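Local atomic coordinates of putative transcriptional regulator (Salmonella typhimurium, PDB entry 1YYV), a protein that probably binds DNA through a winged helix-turn-helix domain and so regulates transcription, as a member of the HxlR family. Residues Thr48-Phe51 / Ser52-Arg55. Residues are numbered along the deposited sequence; the frame is centred on the assembly and turned at random. Where two conformers were deposited one is given.
Sequences THRF and SDLR
The carbonyl oxygen of Arg-50 receives two backbone N-H groups where strand 49-50 turns into helix 51-55. Leu-54 N reaches this O at 3.2 Å in a nearly straight bond (164°), the first i to i+4 link of the helix, while Asp-53 N adds a weak, bent one. One residue on, Arg-55 N donates to Phe-51 O at 3.1 Å. With CG beside its own backbone N (chi1 -64°), Asp-53 swings its carboxylate back, and OD2 takes a weak, though straight, bond from Arg-50 N at 3.4 Å. This is the N3-to-N-cap half of a capping box; arginine at the N-cap has no side-chain acceptor to return it. The Arg-50 chain crosses Asp-53 obliquely, its CG 3.9 Å from Asp-53 OD2.

On the buried side, His-49 and Leu-54 cross at about a right angle, His-49 CB 3.9 Å from Leu-54 CD2, and His-49 CD2 touches Asp-53 CB. His-49 ND1 pairs with Gly-47 O and NE2 with NZ of the chemically dimethylated lysine at position 57, satisfying a buried ring whose carbons do the packing. Leu-54 and Phe-51 continue onto Leu-70 of helix 66-76, and backbone bonds from His-49 and Phe-51 tie the junction to strand 90-95. Main-chain bonds thus start the helix, apolar carbon fixes it against the winged helix-turn-helix core, and the negative Asp-53 carboxylate probably stabilises its N-terminal end.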
ATOM      1  N   THR A  48      11.294  13.323  14.266  1.00 50.97           N
ATOM      2  CA  THR A  48      10.180  13.425  15.210  1.00 50.99           C
ATOM      3  C   THR A  48       9.167  14.518  14.830  1.00 50.76           C
ATOM      4  O   THR A  48       9.566  15.602  14.412  1.00 51.61           O
ATOM      5  CB  THR A  48      10.708  13.639  16.624  1.00 50.68           C
ATOM      6  OG1 THR A  48      11.625  12.589  16.922  1.00 51.77           O
ATOM      7  CG2 THR A  48       9.588  13.582  17.642  1.00 50.64           C
ATOM      8  N   HIS A  49       7.873  14.185  14.918  1.00 49.81           N
ATOM      9  CA  HIS A  49       6.752  15.107  14.758  1.00 48.17           C
ATOM     10  C   HIS A  49       5.859  14.904  15.941  1.00 48.16           C
ATOM     11  O   HIS A  49       5.725  13.768  16.420  1.00 47.86           O
ATOM     12  CB  HIS A  49       5.923  14.731  13.541  1.00 48.34           C
ATOM     13  CG  HIS A  49       6.581  15.046  12.239  1.00 48.35           C
ATOM     14  ND1 HIS A  49       7.777  14.476  11.850  1.00 49.07           N
ATOM     15  CD2 HIS A  49       6.206  15.861  11.229  1.00 47.57           C
ATOM     16  CE1 HIS A  49       8.121  14.950  10.666  1.00 48.88           C
ATOM     17  NE2 HIS A  49       7.192  15.803  10.275  1.00 48.09           N
ATOM     18  N   ARG A  50       5.251  16.003  16.409  1.00 48.18           N
ATOM     19  CA  ARG A  50       4.169  15.979  17.390  1.00 47.47           C
ATOM     20  C   ARG A  50       2.905  15.674  16.630  1.00 48.35           C
ATOM     21  O   ARG A  50       2.848  15.842  15.395  1.00 48.58           O
ATOM     22  CB  ARG A  50       4.081  17.317  18.137  0.51 47.99           C
ATOM     23  CG  ARG A  50       5.449  17.794  18.626  0.51 46.72           C
ATOM     24  CD  ARG A  50       5.402  18.824  19.719  0.51 44.66           C
ATOM     25  NE  ARG A  50       5.443  20.175  19.175  0.51 43.05           N
ATOM     26  CZ  ARG A  50       5.987  21.230  19.773  0.51 39.38           C
ATOM     27  NH1 ARG A  50       6.579  21.128  20.955  0.51 37.80           N
ATOM     28  NH2 ARG A  50       5.934  22.400  19.164  0.51 38.15           N
ATOM     29  N   PHE A  51       1.881  15.204  17.348  1.00 48.37           N
ATOM     30  CA  PHE A  51       0.569  14.986  16.747  1.00 48.12           C
ATOM     31  C   PHE A  51       0.122  16.164  15.896  1.00 48.23           C
ATOM     32  O   PHE A  51      -0.418  15.957  14.818  1.00 49.36           O
ATOM     33  CB  PHE A  51      -0.475  14.681  17.823  1.00 47.75           C
ATOM     34  CG  PHE A  51      -1.804  14.208  17.275  1.00 48.26           C
ATOM     35  CD1 PHE A  51      -2.085  12.845  17.189  1.00 47.76           C
ATOM     36  CD2 PHE A  51      -2.778  15.121  16.853  1.00 47.28           C
ATOM     37  CE1 PHE A  51      -3.313  12.389  16.709  1.00 47.89           C
ATOM     38  CE2 PHE A  51      -4.011  14.674  16.365  1.00 48.49           C
ATOM     39  CZ  PHE A  51      -4.277  13.300  16.289  1.00 47.88           C
ATOM     40  N   SER A  52       0.340  17.391  16.378  1.00 48.88           N
ATOM     41  CA  SER A  52      -0.122  18.630  15.708  1.00 49.03           C
ATOM     42  C   SER A  52       0.640  18.932  14.427  1.00 48.90           C
ATOM     43  O   SER A  52       0.102  19.548  13.531  1.00 48.63           O
ATOM     44  CB  SER A  52      -0.080  19.862  16.666  1.00 49.52           C
ATOM     45  OG  SER A  52       1.265  20.235  17.019  1.00 50.33           O
ATOM     46  N   ASP A  53       1.894  18.501  14.356  1.00 50.09           N
ATOM     47  CA  ASP A  53       2.716  18.601  13.150  1.00 51.57           C
ATOM     48  C   ASP A  53       2.239  17.655  12.010  1.00 52.85           C
ATOM     49  O   ASP A  53       2.171  18.064  10.840  1.00 53.41           O
ATOM     50  CB  ASP A  53       4.179  18.301  13.500  1.00 51.58           C
ATOM     51  CG  ASP A  53       4.785  19.314  14.466  1.00 53.45           C
ATOM     52  OD1 ASP A  53       4.148  20.372  14.736  1.00 53.79           O
ATOM     53  OD2 ASP A  53       5.918  19.050  14.950  1.00 55.16           O
ATOM     54  N   LEU A  54       1.917  16.402  12.346  1.00 53.30           N
ATOM     55  CA  LEU A  54       1.328  15.465  11.363  1.00 54.20           C
ATOM     56  C   LEU A  54       0.000  15.996  10.871  1.00 55.36           C
ATOM     57  O   LEU A  54      -0.215  16.120   9.672  1.00 54.94           O
ATOM     58  CB  LEU A  54       1.126  14.070  11.960  1.00 52.65           C
ATOM     59  CG  LEU A  54       2.426  13.393  12.393  1.00 52.43           C
ATOM     60  CD1 LEU A  54       2.153  12.190  13.276  1.00 50.80           C
ATOM     61  CD2 LEU A  54       3.302  13.038  11.178  1.00 48.29           C
ATOM     62  N   ARG A  55      -0.876  16.317  11.823  1.00 57.19           N
ATOM     63  CA  ARG A  55      -2.210  16.827  11.538  1.00 58.84           C
ATOM     64  C   ARG A  55      -2.157  18.052  10.606  1.00 59.67           C
ATOM     65  O   ARG A  55      -3.081  18.292   9.842  1.00 59.66           O
ATOM     66  CB  ARG A  55      -2.880  17.164  12.867  1.00 59.14           C
ATOM     67  CG  ARG A  55      -4.220  17.877  12.805  1.00 62.14           C
ATOM     68  CD  ARG A  55      -5.287  16.969  12.270  1.00 66.98           C
ATOM     69  NE  ARG A  55      -6.621  17.311  12.767  1.00 72.53           N
ATOM     70  CZ  ARG A  55      -7.395  18.276  12.267  1.00 75.81           C
ATOM     71  NH1 ARG A  55      -6.974  19.041  11.258  1.00 76.72           N
ATOM     72  NH2 ARG A  55      -8.599  18.482  12.786  1.00 77.10           N
TER